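Local structure of heme peroxidase (Bacteroides thetaiotaomicron, 2GVK) at residues Glu226-Gly229 against Asn230-Asn233; Thr236-Gly239 against Asp240-Ile244; Phe305-Tyr309 against Asp310-Glu314. The protein is a dye-decolorizing peroxidase, a heme enzyme that probably uses hydrogen peroxide to oxidise dyes and other substrates. All coordinates share one frame; numbering follows the deposited sequence.

Contact 1: residues Glu226-Gly229 against Asn230-Asn233; sequences EKPG and NAHN. With EDO (1,2-ethanediol), chain H.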
loop_
_atom_site.group_PDB
_atom_site.type_symbol
_atom_site.label_atom_id
_atom_site.label_comp_id
_atom_site.label_asym_id
_atom_site.label_seq_id
_atom_site.Cartn_x
_atom_site.Cartn_y
_atom_site.Cartn_z
ATOM N N GLU A 226 -0.945 -39.164 -13.162
ATOM C CA GLU A 226 -1.275 -39.099 -11.750
ATOM C C GLU A 226 -2.727 -38.670 -11.484
ATOM O O GLU A 226 -3.290 -39.008 -10.468
ATOM C CB GLU A 226 -0.313 -38.155 -11.031
ATOM C CG GLU A 226 1.091 -38.753 -10.827
ATOM C CD GLU A 226 1.066 -40.075 -10.013
ATOM O OE1 GLU A 226 0.496 -40.082 -8.885
ATOM O OE2 GLU A 226 1.619 -41.102 -10.506
ATOM N N LYS A 227 -3.315 -37.950 -12.408
ATOM C CA LYS A 227 -4.649 -37.396 -12.199
ATOM C C LYS A 227 -5.749 -38.411 -12.497
ATOM O O LYS A 227 -5.885 -38.853 -13.625
ATOM C CB LYS A 227 -4.861 -36.165 -13.073
ATOM C CG LYS A 227 -6.094 -35.370 -12.687
ATOM C CD LYS A 227 -6.515 -34.416 -13.757
ATOM C CE LYS A 227 -5.482 -33.380 -14.016
ATOM N NZ LYS A 227 -6.021 -32.326 -14.895
ATOM N N PRO A 228 -6.575 -38.730 -11.491
ATOM C CA PRO A 228 -7.719 -39.625 -11.710
ATOM C C PRO A 228 -8.784 -38.994 -12.587
ATOM O O PRO A 228 -8.933 -37.758 -12.610
ATOM C CB PRO A 228 -8.266 -39.855 -10.304
ATOM C CG PRO A 228 -7.235 -39.274 -9.366
ATOM C CD PRO A 228 -6.494 -38.270 -10.098
ATOM N N GLY A 229 -9.553 -39.835 -13.276
ATOM C CA GLY A 229 -10.579 -39.364 -14.166
ATOM C C GLY A 229 -11.743 -38.702 -13.478
ATOM O O GLY A 229 -12.552 -38.029 -14.134
ATOM N N ASN A 230 -11.855 -38.893 -12.157
ATOM C CA ASN A 230 -12.959 -38.269 -11.378
ATOM C C ASN A 230 -12.500 -37.067 -10.532
ATOM O O ASN A 230 -13.258 -36.554 -9.707
ATOM C CB ASN A 230 -13.675 -39.299 -10.499
ATOM C CG ASN A 230 -12.754 -39.965 -9.487
ATOM O OD1 ASN A 230 -11.539 -39.785 -9.510
ATOM N ND2 ASN A 230 -13.339 -40.724 -8.590
ATOM N N ALA A 231 -11.280 -36.607 -10.773
ATOM C CA ALA A 231 -10.773 -35.384 -10.120
ATOM C C ALA A 231 -11.619 -34.199 -10.531
ATOM O O ALA A 231 -12.120 -34.141 -11.660
ATOM C CB ALA A 231 -9.327 -35.150 -10.483
ATOM N N HIS A 232 -11.791 -33.267 -9.620
ATOM C CA HIS A 232 -12.620 -32.094 -9.861
ATOM C C HIS A 232 -12.202 -31.341 -11.117
ATOM O O HIS A 232 -13.044 -30.930 -11.902
ATOM C CB HIS A 232 -12.558 -31.161 -8.655
ATOM C CG HIS A 232 -13.365 -29.922 -8.815
ATOM N ND1 HIS A 232 -14.742 -29.935 -8.884
ATOM C CD2 HIS A 232 -12.998 -28.617 -8.849
ATOM C CE1 HIS A 232 -15.183 -28.697 -8.991
ATOM N NE2 HIS A 232 -14.143 -27.880 -8.979
ATOM N N ASN A 233 -10.911 -31.148 -11.303
ATOM C CA ASN A 233 -10.453 -30.383 -12.457
ATOM C C ASN A 233 -10.447 -31.215 -13.745
ATOM O O ASN A 233 -10.395 -30.668 -14.822
ATOM C CB ASN A 233 -9.111 -29.773 -12.209
ATOM C CG ASN A 233 -8.018 -30.671 -12.502
ATOM O OD1 ASN A 233 -8.131 -31.882 -12.346
ATOM N ND2 ASN A 233 -6.911 -30.109 -12.967
HETATM C C1 EDO H . -18.018 -26.120 -10.283
HETATM O O1 EDO H . -19.423 -26.168 -9.898
HETATM C C2 EDO H . -17.131 -25.674 -9.095
HETATM O O2 EDO H . -15.873 -25.085 -9.590
#
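The amide of Ala-231 reaches back to the carbonyl of Pro-228, with 3.2 Å between N and O and an N-H...O angle of 163°. This bond closes a type I beta turn from Pro-228 to Ala-231. The turn delivers Ala-231 to the N-cap position, from which helix 232-235 starts, while the carbonyl of Gly-229 is taken by the side chain of Asn-288. A weak hydrogen bond spans the turn: Lys-227 NZ donates to Asn-233 OD1 at 3.3 Å. The chain of Lys-227 leaves with CG opposite the backbone N and then bends at chi3 (-63°), which carries CD and CE past the amide of Asn-233, with CD 3.3 Å from OD1. NZ is also 3.1 Å from Asn-233 ND2, an approach of two donors that adds no bond. The stronger partner of Lys-227 NZ is the carboxylate of Glu-221, in a salt bridge. His-232, whose CB points away from 226-229, shares a weak hydrogen bond of 3.3 Å between NE2 and O2 of a 1,2-ethanediol at the ring edge, and its ND1 bonds to Asp-290. Packing is modest. Ala-231 CB sits 3.9 Å from Lys-227 CG and 4.2 Å from Pro-228 CD, while Asn-230 OD1 meets Pro-228 CB at 3.4 Å. The well-formed bond is thus the backbone one of the turn, and the weak bond from Lys-227 to Asn-233 is secondary to the salt bridge with Glu-221. The hydrogen bond between His-232 ND1 and Asp-290 is consistent with the proximal histidine-acid pair of heme peroxidases, though this structure contains no heme.

Contact 2: residues Thr236-Gly239 against Asp240-Ile244; sequences TNIG and DDLKI
Gly-239 and Leu-242 are the ends of a beta turn in the loop joining helix 232-235 to strand 245-253; its two central residues, Asp-240 and Asp-241, both adopt left-handed helical backbone angles, close to a type III' turn. Two polar links join these ends. The amide N of Leu-242 donates to Gly-239 O at 3.1 Å. Beside that direct bond, a water accepts from Gly-239 N and donates to Leu-242 O. Gly-239 itself has phi 97° and psi -177°, angles at which a beta carbon would press on the carbonyl oxygen of Ile-238. Charge comes next: Lys-243 NZ stands 3.7 Å from Asp-241 OD1, a long salt bridge, and it also pairs with Glu-167, whose carboxylate comes close to that of Asp-241, so the lysine probably offsets two like charges. Between the two segments, apolar contact comes from one pair, Ile-238 and Leu-242, whose side chains run obliquely over each other at the surface. Ile-238 also touches Asn-279 of helix 270-281. CG1 of Ile-238 lies between the backbone N and the carbonyl carbon (chi1 66°), with the chain extended beyond, and this sends CD1 to 3.7 Å from Leu-242 CB and 3.9 Å from Leu-242 CD1.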
loop_
_atom_site.group_PDB
_atom_site.type_symbol
_atom_site.label_atom_id
_atom_site.label_comp_id
_atom_site.label_asym_id
_atom_site.label_seq_id
_atom_site.Cartn_x
_atom_site.Cartn_y
_atom_site.Cartn_z
ATOM N N THR A 236 -14.589 -31.100 -14.590
ATOM C CA THR A 236 -15.198 -29.732 -14.804
ATOM C C THR A 236 -14.592 -28.974 -15.988
ATOM O O THR A 236 -15.118 -27.935 -16.397
ATOM C CB THR A 236 -15.101 -28.832 -13.571
ATOM O OG1 THR A 236 -13.719 -28.641 -13.203
ATOM C CG2 THR A 236 -15.876 -29.417 -12.409
ATOM N N ASN A 237 -13.454 -29.435 -16.465
ATOM C CA ASN A 237 -12.855 -28.897 -17.674
ATOM C C ASN A 237 -13.339 -29.753 -18.787
ATOM O O ASN A 237 -12.820 -30.816 -19.009
ATOM N N ILE A 238 -14.401 -29.306 -19.468
ATOM C CA ILE A 238 -15.140 -30.195 -20.366
ATOM C C ILE A 238 -14.473 -30.379 -21.686
ATOM O O ILE A 238 -14.774 -31.315 -22.385
ATOM C CB ILE A 238 -16.601 -29.732 -20.586
ATOM C CG1 ILE A 238 -16.653 -28.400 -21.320
ATOM C CG2 ILE A 238 -17.317 -29.635 -19.248
ATOM C CD1 ILE A 238 -18.065 -27.994 -21.705
ATOM N N GLY A 239 -13.528 -29.503 -22.012
ATOM C CA GLY A 239 -12.719 -29.667 -23.209
ATOM C C GLY A 239 -13.217 -28.868 -24.385
ATOM O O GLY A 239 -14.182 -28.115 -24.270
ATOM N N ASP A 240 -12.538 -29.038 -25.539
ATOM C CA ASP A 240 -12.888 -28.323 -26.807
ATOM C C ASP A 240 -12.867 -26.792 -26.654
ATOM O O ASP A 240 -13.561 -26.076 -27.386
ATOM C CB ASP A 240 -14.261 -28.783 -27.340
ATOM C CG ASP A 240 -14.233 -30.226 -27.890
ATOM O OD1 ASP A 240 -13.166 -30.914 -27.760
ATOM O OD2 ASP A 240 -15.278 -30.671 -28.465
ATOM N N ASP A 241 -12.016 -26.302 -25.744
ATOM C CA ASP A 241 -11.924 -24.885 -25.453
ATOM C C ASP A 241 -13.319 -24.276 -25.129
ATOM O O ASP A 241 -13.666 -23.190 -25.594
ATOM C CB ASP A 241 -11.279 -24.146 -26.604
ATOM C CG ASP A 241 -10.624 -22.835 -26.166
ATOM O OD1 ASP A 241 -10.182 -22.753 -24.988
ATOM O OD2 ASP A 241 -10.556 -21.884 -27.001
ATOM N N LEU A 242 -14.118 -25.027 -24.394
ATOM C CA LEU A 242 -15.360 -24.537 -23.865
ATOM C C LEU A 242 -15.132 -24.251 -22.381
ATOM O O LEU A 242 -14.798 -25.153 -21.619
ATOM C CB LEU A 242 -16.441 -25.564 -24.035
ATOM C CG LEU A 242 -16.806 -25.890 -25.485
ATOM C CD1 LEU A 242 -17.745 -27.052 -25.526
ATOM C CD2 LEU A 242 -17.410 -24.686 -26.171
ATOM N N LYS A 243 -15.278 -22.997 -21.996
ATOM C CA LYS A 243 -14.894 -22.554 -20.663
ATOM C C LYS A 243 -15.837 -21.535 -20.150
ATOM O O LYS A 243 -16.522 -20.854 -20.929
ATOM C CB LYS A 243 -13.483 -21.941 -20.697
ATOM C CG LYS A 243 -12.458 -22.838 -21.299
ATOM C CD LYS A 243 -11.062 -22.276 -21.188
ATOM C CE LYS A 243 -10.024 -23.283 -21.706
ATOM N NZ LYS A 243 -8.651 -22.776 -21.596
ATOM N N ILE A 244 -15.879 -21.412 -18.825
ATOM C CA ILE A 244 -16.595 -20.353 -18.174
ATOM C C ILE A 244 -15.635 -19.618 -17.216
ATOM O O ILE A 244 -14.472 -20.008 -17.066
ATOM C CB ILE A 244 -17.816 -20.886 -17.400
ATOM C CG1 ILE A 244 -17.377 -21.647 -16.132
ATOM C CG2 ILE A 244 -18.658 -21.768 -18.312
ATOM C CD1 ILE A 244 -18.545 -22.133 -15.258
HETATM O O HOH W 1 -12.717 -26.700 -21.058
#

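Contact 3: residues Phe305-Tyr309 against Asp310-Glu314; sequences FVPSY and DLLGE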
loop_
_atom_site.group_PDB
_atom_site.type_symbol
_atom_site.label_atom_id
_atom_site.label_comp_id
_atom_site.label_asym_id
_atom_site.label_seq_id
_atom_site.Cartn_x
_atom_site.Cartn_y
_atom_site.Cartn_z
ATOM N N PHE A 305 -29.738 -14.190 -15.967
ATOM C CA PHE A 305 -29.234 -13.478 -17.107
ATOM C C PHE A 305 -28.760 -12.094 -16.684
ATOM O O PHE A 305 -29.519 -11.310 -16.093
ATOM C CB PHE A 305 -30.316 -13.355 -18.210
ATOM C CG PHE A 305 -29.930 -12.447 -19.323
ATOM C CD1 PHE A 305 -28.826 -12.724 -20.109
ATOM C CD2 PHE A 305 -30.666 -11.306 -19.591
ATOM C CE1 PHE A 305 -28.451 -11.869 -21.140
ATOM C CE2 PHE A 305 -30.298 -10.444 -20.630
ATOM C CZ PHE A 305 -29.200 -10.729 -21.401
ATOM N N VAL A 306 -27.516 -11.795 -17.033
ATOM C CA VAL A 306 -26.871 -10.559 -16.726
ATOM C C VAL A 306 -26.768 -9.711 -18.024
ATOM O O VAL A 306 -25.923 -9.990 -18.888
ATOM C CB VAL A 306 -25.456 -10.836 -16.193
ATOM C CG1 VAL A 306 -24.694 -9.513 -15.887
ATOM C CG2 VAL A 306 -25.518 -11.713 -14.984
ATOM N N PRO A 307 -27.647 -8.717 -18.183
ATOM C CA PRO A 307 -27.656 -7.966 -19.443
ATOM C C PRO A 307 -26.456 -7.045 -19.603
ATOM O O PRO A 307 -25.844 -6.662 -18.630
ATOM C CB PRO A 307 -28.979 -7.140 -19.368
ATOM C CG PRO A 307 -29.374 -7.154 -17.966
ATOM C CD PRO A 307 -28.707 -8.286 -17.258
ATOM N N SER A 308 -26.131 -6.691 -20.839
ATOM C CA SER A 308 -25.163 -5.658 -21.078
ATOM C C SER A 308 -25.650 -4.378 -20.389
ATOM O O SER A 308 -26.831 -4.236 -20.102
ATOM C CB SER A 308 -25.004 -5.413 -22.568
ATOM O OG SER A 308 -26.169 -4.794 -23.094
ATOM N N TYR A 309 -24.743 -3.452 -20.129
ATOM C CA TYR A 309 -25.139 -2.143 -19.560
ATOM C C TYR A 309 -26.129 -1.437 -20.463
ATOM O O TYR A 309 -27.048 -0.810 -19.990
ATOM C CB TYR A 309 -23.918 -1.250 -19.353
ATOM C CG TYR A 309 -23.096 -1.579 -18.143
ATOM C CD1 TYR A 309 -23.625 -1.438 -16.857
ATOM C CD2 TYR A 309 -21.748 -1.898 -18.266
ATOM C CE1 TYR A 309 -22.865 -1.695 -15.743
ATOM C CE2 TYR A 309 -20.978 -2.162 -17.171
ATOM C CZ TYR A 309 -21.529 -2.049 -15.899
ATOM O OH TYR A 309 -20.750 -2.282 -14.795
ATOM N N ASP A 310 -25.911 -1.516 -21.779
ATOM C CA ASP A 310 -26.819 -0.873 -22.749
ATOM C C ASP A 310 -28.235 -1.374 -22.566
ATOM O O ASP A 310 -29.175 -0.597 -22.497
ATOM C CB ASP A 310 -26.366 -1.155 -24.192
ATOM C CG ASP A 310 -25.247 -0.257 -24.636
ATOM O OD1 ASP A 310 -25.067 0.831 -24.012
ATOM O OD2 ASP A 310 -24.578 -0.584 -25.658
ATOM N N LEU A 311 -28.388 -2.682 -22.529
ATOM C CA LEU A 311 -29.694 -3.278 -22.372
ATOM C C LEU A 311 -30.290 -2.959 -21.006
ATOM O O LEU A 311 -31.476 -2.643 -20.893
ATOM C CB LEU A 311 -29.610 -4.799 -22.589
ATOM C CG LEU A 311 -30.913 -5.582 -22.379
ATOM C CD1 LEU A 311 -32.078 -4.944 -23.139
ATOM C CD2 LEU A 311 -30.724 -6.989 -22.798
ATOM N N LEU A 312 -29.470 -3.047 -19.968
ATOM C CA LEU A 312 -29.896 -2.696 -18.610
ATOM C C LEU A 312 -30.527 -1.283 -18.568
ATOM O O LEU A 312 -31.567 -1.081 -17.969
ATOM C CB LEU A 312 -28.719 -2.777 -17.665
ATOM C CG LEU A 312 -29.058 -2.814 -16.205
ATOM C CD1 LEU A 312 -29.946 -4.014 -15.866
ATOM C CD2 LEU A 312 -27.797 -2.861 -15.395
ATOM N N GLY A 313 -29.894 -0.335 -19.239
ATOM C CA GLY A 313 -30.423 1.014 -19.332
ATOM C C GLY A 313 -31.797 1.045 -19.997
ATOM O O GLY A 313 -32.692 1.786 -19.566
ATOM N N GLU A 314 -31.952 0.278 -21.078
ATOM C CA GLU A 314 -33.224 0.202 -21.783
ATOM C C GLU A 314 -34.282 -0.389 -20.895
ATOM O O GLU A 314 -35.418 0.021 -20.940
ATOM C CB GLU A 314 -33.104 -0.647 -23.032
ATOM C CG GLU A 314 -32.323 -0.034 -24.121
ATOM C CD GLU A 314 -32.293 -0.913 -25.358
ATOM O OE1 GLU A 314 -33.009 -1.958 -25.372
ATOM O OE2 GLU A 314 -31.591 -0.545 -26.338
#
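Pro-307 pushes its ring as a blunt wedge against two successive leucines of helix 309-315: CB meets Leu-311 CD2 at 3.9 Å, and CG meets Leu-312 CD1 at 3.8 Å. Leu-311 holds CG anti to its backbone N (chi1 177°), and with chi2 at 49° CD2 lies against Pro-307 and the edge of the Phe-305 ring, 4.1 Å from CE2. Pro-307 N lies over one face of that ring, offset toward the rim, and Trp-76 meets Phe-305 edge-to-face. Leu-312 continues the filling inward, onto Phe-49 of helix 38-59 and Phe-71 of strand 66-72. Tyr-309, with CB directed away from 310-314, packs on Ile-53, also of helix 38-59, and on Asp-166 of a second subunit. Where the chain passes from strand to helix, Ser-308 is the N-cap, its OG accepting from Leu-311 N at 3.1 Å (166°). Its carbonyl O takes Leu-312 N at 2.9 Å, the first turn of the helix. Without the hydroxyl, an alanine here would probably cost the amide of Leu-311 its capping acceptor and leave the helix start less firmly fixed. The polar groups of Ser-308 thus cap the helix start, and apolar bulk of its neighbours seats it against the sheet.

Along the chain the three contacts follow in the order 1, 2, 3. Contacts 1 and 2 adjoin in sequence, with centres about 15 Å apart: contact 1 leads into helix 232-235, and contact 2 turns the loop that leaves it toward strand 245-253, an outermost strand of the eight-stranded antiparallel sheet. Contact 3 lies on the opposite side of the chain's centre from contact 1, its centre about 38 Å from that of contact 1 and 26 Å from that of contact 2, where the inner strand 296-306 passes into helix 309-315. The first two are surface turns, the third is buried. All three are local turns or caps at the connections around the beta-barrel.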